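Choline dehydrogenase and related flavoproteins (PDB 3Q9T) oxidises formate as a flavoprotein oxidase of the glucose-methanol-choline oxidoreductase family, with 8-formyl-FAD bound at its catalytic site. Local coordinates at residues A[358-363]-A[380-385]; A[368-373]-A[456-461]. One frame throughout, in Å; residues are numbered along the deposited sequence.

Contact 1: residues A[358-363]-A[380-385]; sequences FPRIDK and GKDPFS
Arg360 reaches across to the 380-385 loop with both terminal nitrogens of its guanidinium. Arg360 NH1 donates to the backbone O of Ser385 at 2.9 Å, a fairly straight bond (161°) that lies near the guanidinium plane and meets a lone pair of the carbonyl in its own plane. Arg360 NH2 turns obliquely to Asp382, where its 3.0 Å approach to OD1 makes a salt bridge but a weak, bent hydrogen bond; the two flat groups stand 83° apart, so the carboxylate is not paired side by side with the arginine.

That pairing goes to Asp362 instead, two residues along. Asp362 takes Arg360 NE on OD2 at 2.8 Å and Arg360 NH2 on OD1 at 3.0 Å, each through a syn lone pair, which fixes the rotation of the guanidinium and leaves NH1 directed at Ser385 O. The bend at chi3 (59°) turns the arginine's end into this position.

Asp382 is placed by its own loop. Asp382 OD1 accepts from Ser385 N at 2.8 Å, an Asx motif, and also from His391 NE2, while OD2 probably bonds Tyr371 OH on helix 369-377. Ser385 OG is bonded to Pro390 O.

The network thus ties the turn between strand 353-358 and helix 362-365 to the loop beyond helix 369-377. It sets one arginine between two aspartates, Asp362 and Asp382, whose OD1 atoms lie 4.7 Å apart, and its positive charge probably offsets their mutual repulsion.

Contact 2: residues A[368-373]-A[456-461]; sequences DAEYRK and DIIAMR
Asp368 meets Ile458 and Arg461 from the N-cap position of helix 369-377, so a helix start is joined here to the flank of the long helix 454-473. With CG anti to the backbone N (chi1 180°), its side chain extends toward that helix. Asp368 CB lies 4.0 Å from Ile458 CG2, and Asp368 CG comes closer to the same Ile458 methyl, at 3.7 Å. Beyond CG the two oxygens part company. Asp368 OD2 turns back to its own helix and takes Tyr371 N at 2.8 Å through its anti lone pair, the capping bond, and also lies against Ile458 CD1 and CG2. Asp368 OD1 goes to Arg461: Arg461 NH1 donates at 3.1 Å, almost exactly in the guanidinium plane but above that of the carboxylate, and Arg461 NH2 adds a weak bond at 3.4 Å.

Ile458 fills the angle between the acidic side chains. Ile458 CD1 sits against the extended Glu370 chain, 3.5 Å from Glu370 CD, and Ile458 CB lies over one face of the Arg461 guanidinium, toward the rim.

One water completes the bridge, donating to Asp368 OD1 and accepting from Arg461 NH2 at 2.7 Å.

How the contacts relate
The two contacts interlock along the chain, and their centres are about 11 Å apart. Helix 369-377 lies between the segments of contact 1 and itself supplies one side of contact 2. Contact 1 is buried and joins irregular chain through an arginine bonded to carboxylates and a carbonyl; contact 2 is only partly buried, sets helix against helix, and mixes an isoleucine with a water-bridged ion pair. Tyr371 and Phe384 connect them: Tyr371 of contact 2 reaches Asp382 of contact 1, and the Phe384 ring packs against Tyr371, Asp456 and Ala459. Both lie away from the FAD site.

Contact 1: residues A[358-363]-A[380-385]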
ATOM      1  N   PHE A 358       8.903  28.636  -6.649  1.00 16.66           N
ATOM      2  CA  PHE A 358      10.118  27.843  -6.835  1.00 22.34           C
ATOM      3  C   PHE A 358      11.233  28.282  -5.881  1.00 16.61           C
ATOM      4  O   PHE A 358      12.184  28.947  -6.281  1.00 20.54           O
ATOM      5  CB  PHE A 358      10.579  27.908  -8.296  1.00 22.43           C
ATOM      6  CG  PHE A 358       9.577  27.345  -9.274  1.00 22.76           C
ATOM      7  CD1 PHE A 358       8.716  28.177  -9.961  1.00 13.82           C
ATOM      8  CD2 PHE A 358       9.492  25.973  -9.492  1.00 21.72           C
ATOM      9  CE1 PHE A 358       7.800  27.650 -10.862  1.00 18.91           C
ATOM     10  CE2 PHE A 358       8.590  25.447 -10.390  1.00 14.36           C
ATOM     11  CZ  PHE A 358       7.739  26.285 -11.071  1.00 22.49           C
ATOM     12  N   PRO A 359      11.114  27.904  -4.606  1.00 17.92           N
ATOM     13  CA  PRO A 359      12.057  28.383  -3.600  1.00 18.67           C
ATOM     14  C   PRO A 359      13.221  27.434  -3.391  1.00 21.02           C
ATOM     15  O   PRO A 359      13.163  26.274  -3.788  1.00 21.50           O
ATOM     16  CB  PRO A 359      11.210  28.380  -2.337  1.00 21.08           C
ATOM     17  CG  PRO A 359      10.336  27.171  -2.523  1.00 21.01           C
ATOM     18  CD  PRO A 359       9.987  27.171  -3.997  1.00 18.46           C
ATOM     19  N   ARG A 360      14.283  27.951  -2.792  1.00 20.53           N
ATOM     20  CA  ARG A 360      15.276  27.118  -2.138  1.00 21.85           C
ATOM     21  C   ARG A 360      14.965  27.211  -0.648  1.00 22.95           C
ATOM     22  O   ARG A 360      14.273  28.132  -0.204  1.00 23.72           O
ATOM     23  CB  ARG A 360      16.705  27.592  -2.435  1.00 21.09           C
ATOM     24  CG  ARG A 360      17.135  27.360  -3.893  1.00 20.95           C
ATOM     25  CD  ARG A 360      18.604  27.720  -4.121  1.00 25.90           C
ATOM     26  NE  ARG A 360      19.494  26.934  -3.273  1.00 23.60           N
ATOM     27  CZ  ARG A 360      20.150  25.857  -3.681  1.00 19.61           C
ATOM     28  NH1 ARG A 360      20.025  25.441  -4.937  1.00 23.90           N
ATOM     29  NH2 ARG A 360      20.932  25.194  -2.842  1.00 17.94           N
ATOM     30  N   ILE A 361      15.451  26.250   0.125  1.00 19.85           N
ATOM     31  CA  ILE A 361      15.155  26.222   1.548  1.00 19.16           C
ATOM     32  C   ILE A 361      16.427  25.916   2.309  1.00 20.83           C
ATOM     33  O   ILE A 361      16.424  25.188   3.304  1.00 19.05           O
ATOM     34  CB  ILE A 361      14.061  25.192   1.869  1.00 20.65           C
ATOM     35  CG1 ILE A 361      14.525  23.786   1.493  1.00 13.66           C
ATOM     36  CG2 ILE A 361      12.756  25.534   1.128  1.00 12.74           C
ATOM     37  CD1 ILE A 361      13.806  22.715   2.292  1.00 14.13           C
ATOM     38  N   ASP A 362      17.528  26.475   1.820  1.00 21.76           N
ATOM     39  CA  ASP A 362      18.822  26.283   2.465  1.00 29.75           C
ATOM     40  C   ASP A 362      18.772  26.506   3.982  1.00 23.08           C
ATOM     41  O   ASP A 362      19.339  25.735   4.762  1.00 24.72           O
ATOM     42  CB  ASP A 362      19.885  27.168   1.807  1.00 25.56           C
ATOM     43  CG  ASP A 362      20.092  26.816   0.343  1.00 27.43           C
ATOM     44  OD1 ASP A 362      20.982  25.983   0.042  1.00 23.18           O
ATOM     45  OD2 ASP A 362      19.337  27.344  -0.505  1.00 21.33           O
ATOM     46  N   LYS A 363      18.067  27.531   4.415  1.00 18.99           N
ATOM     47  CA  LYS A 363      18.163  27.867   5.824  1.00 27.43           C
ATOM     48  C   LYS A 363      17.346  26.880   6.663  1.00 26.98           C
ATOM     49  O   LYS A 363      17.618  26.696   7.839  1.00 24.96           O
ATOM     50  CB  LYS A 363      17.741  29.303   6.074  1.00 20.19           C
ATOM     51  CG  LYS A 363      16.224  29.492   6.121  1.00 33.03           C
ATOM     52  CD  LYS A 363      15.856  30.964   6.114  1.00 31.04           C
ATOM     53  CE  LYS A 363      14.402  31.189   6.497  1.00 33.09           C
ATOM     54  NZ  LYS A 363      14.071  32.634   6.416  1.00 45.84           N
ATOM     55  N   GLY A 380      30.900  20.200   0.715  1.00 25.48           N
ATOM     56  CA  GLY A 380      30.341  21.527   0.933  1.00 24.01           C
ATOM     57  C   GLY A 380      29.313  21.973  -0.089  1.00 27.20           C
ATOM     58  O   GLY A 380      28.748  23.062   0.030  1.00 22.79           O
ATOM     59  N   LYS A 381      29.068  21.133  -1.092  1.00 25.04           N
ATOM     60  CA  LYS A 381      28.034  21.385  -2.089  1.00 24.36           C
ATOM     61  C   LYS A 381      26.684  20.796  -1.658  1.00 22.45           C
ATOM     62  O   LYS A 381      26.606  19.648  -1.235  1.00 26.86           O
ATOM     63  CB  LYS A 381      28.441  20.777  -3.438  1.00 27.02           C
ATOM     64  CG  LYS A 381      29.739  21.323  -4.036  1.00 29.07           C
ATOM     65  CD  LYS A 381      29.540  22.726  -4.613  1.00 51.61           C
ATOM     66  CE  LYS A 381      30.860  23.341  -5.107  1.00 67.11           C
ATOM     67  NZ  LYS A 381      30.741  24.801  -5.427  1.00 39.28           N
ATOM     68  N   ASP A 382      25.626  21.588  -1.781  1.00 23.92           N
ATOM     69  CA  ASP A 382      24.267  21.125  -1.536  1.00 18.38           C
ATOM     70  C   ASP A 382      23.974  19.870  -2.342  1.00 22.22           C
ATOM     71  O   ASP A 382      24.075  19.886  -3.567  1.00 21.91           O
ATOM     72  CB  ASP A 382      23.272  22.224  -1.933  1.00 16.06           C
ATOM     73  CG  ASP A 382      21.837  21.757  -1.887  1.00 23.94           C
ATOM     74  OD1 ASP A 382      21.055  22.169  -2.772  1.00 21.20           O
ATOM     75  OD2 ASP A 382      21.485  20.981  -0.964  1.00 22.55           O
ATOM     76  N   PRO A 383      23.606  18.773  -1.657  1.00 20.25           N
ATOM     77  CA  PRO A 383      23.289  17.516  -2.353  1.00 16.35           C
ATOM     78  C   PRO A 383      22.163  17.643  -3.367  1.00 18.19           C
ATOM     79  O   PRO A 383      22.256  17.041  -4.427  1.00 16.93           O
ATOM     80  CB  PRO A 383      22.869  16.568  -1.213  1.00 17.42           C
ATOM     81  CG  PRO A 383      23.567  17.111   0.010  1.00 14.86           C
ATOM     82  CD  PRO A 383      23.629  18.612  -0.189  1.00 18.02           C
ATOM     83  N   PHE A 384      21.116  18.399  -3.047  1.00 18.52           N
ATOM     84  CA  PHE A 384      19.940  18.459  -3.916  1.00 17.72           C
ATOM     85  C   PHE A 384      20.139  19.289  -5.184  1.00 19.83           C
ATOM     86  O   PHE A 384      19.947  18.798  -6.312  1.00 20.09           O
ATOM     87  CB  PHE A 384      18.717  18.983  -3.143  1.00 15.63           C
ATOM     88  CG  PHE A 384      18.461  18.255  -1.856  1.00 16.22           C
ATOM     89  CD1 PHE A 384      17.834  17.016  -1.855  1.00 17.39           C
ATOM     90  CD2 PHE A 384      18.844  18.809  -0.648  1.00 16.06           C
ATOM     91  CE1 PHE A 384      17.607  16.339  -0.671  1.00 22.18           C
ATOM     92  CE2 PHE A 384      18.619  18.140   0.537  1.00 19.10           C
ATOM     93  CZ  PHE A 384      17.997  16.902   0.528  1.00 22.76           C
ATOM     94  N   SER A 385      20.514  20.545  -4.994  1.00 14.23           N
ATOM     95  CA  SER A 385      20.602  21.499  -6.099  1.00 17.14           C
ATOM     96  C   SER A 385      21.926  22.260  -6.035  1.00 20.09           C
ATOM     97  O   SER A 385      21.939  23.454  -5.740  1.00 15.88           O
ATOM     98  CB  SER A 385      19.448  22.497  -6.012  1.00 18.36           C
ATOM     99  OG  SER A 385      18.193  21.865  -6.165  1.00 19.05           O
TER

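Contact 2: residues A[368-373]-A[456-461]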
ATOM      1  N   ASP A 368      19.123  21.067  10.116  1.00 29.86           N
ATOM      2  CA  ASP A 368      19.080  19.635  10.384  1.00 26.09           C
ATOM      3  C   ASP A 368      20.500  19.077  10.436  1.00 26.31           C
ATOM      4  O   ASP A 368      21.246  19.177   9.459  1.00 22.60           O
ATOM      5  CB  ASP A 368      18.248  18.919   9.318  1.00 23.85           C
ATOM      6  CG  ASP A 368      18.178  17.419   9.541  1.00 29.17           C
ATOM      7  OD1 ASP A 368      17.180  16.961  10.147  1.00 23.88           O
ATOM      8  OD2 ASP A 368      19.118  16.703   9.105  1.00 29.22           O
ATOM      9  N   ALA A 369      20.871  18.499  11.575  1.00 17.66           N
ATOM     10  CA  ALA A 369      22.229  17.961  11.755  1.00 26.58           C
ATOM     11  C   ALA A 369      22.616  16.990  10.636  1.00 22.95           C
ATOM     12  O   ALA A 369      23.719  17.052  10.102  1.00 23.28           O
ATOM     13  CB  ALA A 369      22.367  17.278  13.114  1.00 20.69           C
ATOM     14  N   GLU A 370      21.704  16.088  10.291  1.00 22.04           N
ATOM     15  CA  GLU A 370      21.959  15.156   9.198  1.00 22.87           C
ATOM     16  C   GLU A 370      22.218  15.834   7.827  1.00 17.62           C
ATOM     17  O   GLU A 370      23.169  15.479   7.136  1.00 20.41           O
ATOM     18  CB  GLU A 370      20.864  14.090   9.115  1.00 23.32           C
ATOM     19  CG  GLU A 370      21.179  13.016   8.084  1.00 36.17           C
ATOM     20  CD  GLU A 370      20.111  11.938   7.987  1.00 45.96           C
ATOM     21  OE1 GLU A 370      19.949  11.376   6.876  1.00 43.02           O
ATOM     22  OE2 GLU A 370      19.443  11.653   9.009  1.00 40.91           O
ATOM     23  N   TYR A 371      21.395  16.804   7.430  1.00 21.13           N
ATOM     24  CA  TYR A 371      21.681  17.526   6.185  1.00 20.05           C
ATOM     25  C   TYR A 371      23.048  18.186   6.233  1.00 20.03           C
ATOM     26  O   TYR A 371      23.802  18.131   5.261  1.00 18.62           O
ATOM     27  CB  TYR A 371      20.621  18.586   5.840  1.00 14.51           C
ATOM     28  CG  TYR A 371      21.020  19.414   4.634  1.00 13.51           C
ATOM     29  CD1 TYR A 371      21.771  20.578   4.776  1.00 20.30           C
ATOM     30  CD2 TYR A 371      20.683  19.013   3.350  1.00 19.71           C
ATOM     31  CE1 TYR A 371      22.145  21.337   3.684  1.00 16.19           C
ATOM     32  CE2 TYR A 371      21.062  19.759   2.244  1.00 16.40           C
ATOM     33  CZ  TYR A 371      21.793  20.917   2.420  1.00 19.02           C
ATOM     34  OH  TYR A 371      22.166  21.648   1.326  1.00 17.57           O
ATOM     35  N   ARG A 372      23.362  18.815   7.361  1.00 18.51           N
ATOM     36  CA  ARG A 372      24.635  19.508   7.505  1.00 23.93           C
ATOM     37  C   ARG A 372      25.794  18.549   7.258  1.00 23.07           C
ATOM     38  O   ARG A 372      26.714  18.857   6.497  1.00 25.22           O
ATOM     39  CB  ARG A 372      24.768  20.162   8.897  1.00 25.97           C
ATOM     40  CG  ARG A 372      24.025  21.482   9.042  1.00 25.20           C
ATOM     41  CD  ARG A 372      24.508  22.310  10.251  1.00 27.31           C
ATOM     42  NE  ARG A 372      24.564  21.524  11.482  1.00 27.57           N
ATOM     43  CZ  ARG A 372      23.546  21.360  12.317  1.00 20.31           C
ATOM     44  NH1 ARG A 372      22.373  21.925  12.068  1.00 24.70           N
ATOM     45  NH2 ARG A 372      23.703  20.621  13.405  1.00 26.98           N
ATOM     46  N   LYS A 373      25.745  17.390   7.906  1.00 19.34           N
ATOM     47  CA  LYS A 373      26.753  16.345   7.724  1.00 24.91           C
ATOM     48  C   LYS A 373      26.822  15.829   6.272  1.00 26.25           C
ATOM     49  O   LYS A 373      27.904  15.617   5.725  1.00 25.03           O
ATOM     50  CB  LYS A 373      26.456  15.185   8.673  1.00 32.14           C
ATOM     51  CG  LYS A 373      27.439  14.042   8.574  1.00 38.46           C
ATOM     52  CD  LYS A 373      26.875  12.772   9.189  1.00 44.08           C
ATOM     53  CE  LYS A 373      26.526  12.964  10.653  1.00 52.61           C
ATOM     54  NZ  LYS A 373      25.571  11.903  11.106  1.00 51.86           N
ATOM     55  N   ASP A 456      16.061  13.002   1.345  1.00 14.58           N
ATOM     56  CA  ASP A 456      14.839  13.410   0.637  1.00 13.23           C
ATOM     57  C   ASP A 456      13.690  13.607   1.608  1.00 15.07           C
ATOM     58  O   ASP A 456      12.859  14.493   1.426  1.00 16.30           O
ATOM     59  CB  ASP A 456      14.429  12.379  -0.430  1.00 17.54           C
ATOM     60  CG  ASP A 456      15.109  12.605  -1.780  1.00 18.34           C
ATOM     61  OD1 ASP A 456      15.895  13.569  -1.911  1.00 19.70           O
ATOM     62  OD2 ASP A 456      14.849  11.813  -2.724  1.00 19.55           O
ATOM     63  N   ILE A 457      13.612  12.749   2.624  1.00 14.41           N
ATOM     64  CA  ILE A 457      12.568  12.881   3.634  1.00 18.01           C
ATOM     65  C   ILE A 457      12.783  14.189   4.399  1.00 16.90           C
ATOM     66  O   ILE A 457      11.847  14.940   4.660  1.00 15.30           O
ATOM     67  CB  ILE A 457      12.575  11.684   4.638  1.00 20.41           C
ATOM     68  CG1 ILE A 457      12.284  10.361   3.910  1.00 16.17           C
ATOM     69  CG2 ILE A 457      11.585  11.918   5.772  1.00 14.55           C
ATOM     70  CD1 ILE A 457      12.282   9.128   4.829  1.00 18.22           C
ATOM     71  N   ILE A 458      14.034  14.466   4.734  1.00 14.85           N
ATOM     72  CA  ILE A 458      14.369  15.678   5.485  1.00 20.55           C
ATOM     73  C   ILE A 458      14.024  16.931   4.682  1.00 20.76           C
ATOM     74  O   ILE A 458      13.476  17.882   5.225  1.00 21.47           O
ATOM     75  CB  ILE A 458      15.857  15.682   5.906  1.00 16.45           C
ATOM     76  CG1 ILE A 458      16.062  14.642   6.999  1.00 19.01           C
ATOM     77  CG2 ILE A 458      16.303  17.066   6.358  1.00 16.58           C
ATOM     78  CD1 ILE A 458      17.443  14.075   7.053  1.00 18.60           C
ATOM     79  N   ALA A 459      14.322  16.920   3.387  1.00 17.24           N
ATOM     80  CA  ALA A 459      13.979  18.052   2.537  1.00 16.93           C
ATOM     81  C   ALA A 459      12.460  18.207   2.417  1.00 21.93           C
ATOM     82  O   ALA A 459      11.929  19.320   2.528  1.00 19.80           O
ATOM     83  CB  ALA A 459      14.617  17.901   1.148  1.00 19.34           C
ATOM     84  N   MET A 460      11.759  17.095   2.202  1.00 20.82           N
ATOM     85  CA  MET A 460      10.307  17.157   2.049  1.00 19.71           C
ATOM     86  C   MET A 460       9.665  17.691   3.311  1.00 19.98           C
ATOM     87  O   MET A 460       8.788  18.551   3.249  1.00 19.15           O
ATOM     88  CB  MET A 460       9.694  15.804   1.673  1.00 17.62           C
ATOM     89  CG  MET A 460       8.172  15.871   1.558  1.00 15.35           C
ATOM     90  SD  MET A 460       7.666  16.990   0.233  1.00 15.35           S
ATOM     91  CE  MET A 460       7.722  15.860  -1.196  1.00 10.91           C
ATOM     92  N   ARG A 461      10.110  17.183   4.456  1.00 23.76           N
ATOM     93  CA  ARG A 461       9.696  17.731   5.753  1.00 24.44           C
ATOM     94  C   ARG A 461       9.895  19.256   5.786  1.00 24.94           C
ATOM     95  O   ARG A 461       8.978  20.020   6.103  1.00 21.39           O
ATOM     96  CB  ARG A 461      10.509  17.086   6.874  1.00 19.34           C
ATOM     97  CG  ARG A 461      10.149  17.547   8.281  1.00 17.35           C
ATOM     98  CD  ARG A 461      11.417  17.929   9.012  1.00 25.30           C
ATOM     99  NE  ARG A 461      12.197  16.761   9.347  1.00 22.03           N
ATOM    100  CZ  ARG A 461      13.501  16.751   9.590  1.00 28.89           C
ATOM    101  NH1 ARG A 461      14.227  17.869   9.535  1.00 26.03           N
ATOM    102  NH2 ARG A 461      14.078  15.597   9.902  1.00 24.95           N
TER
HETATM  103  O   HOH W   1      16.334  14.324  10.719  1.00 29.30           O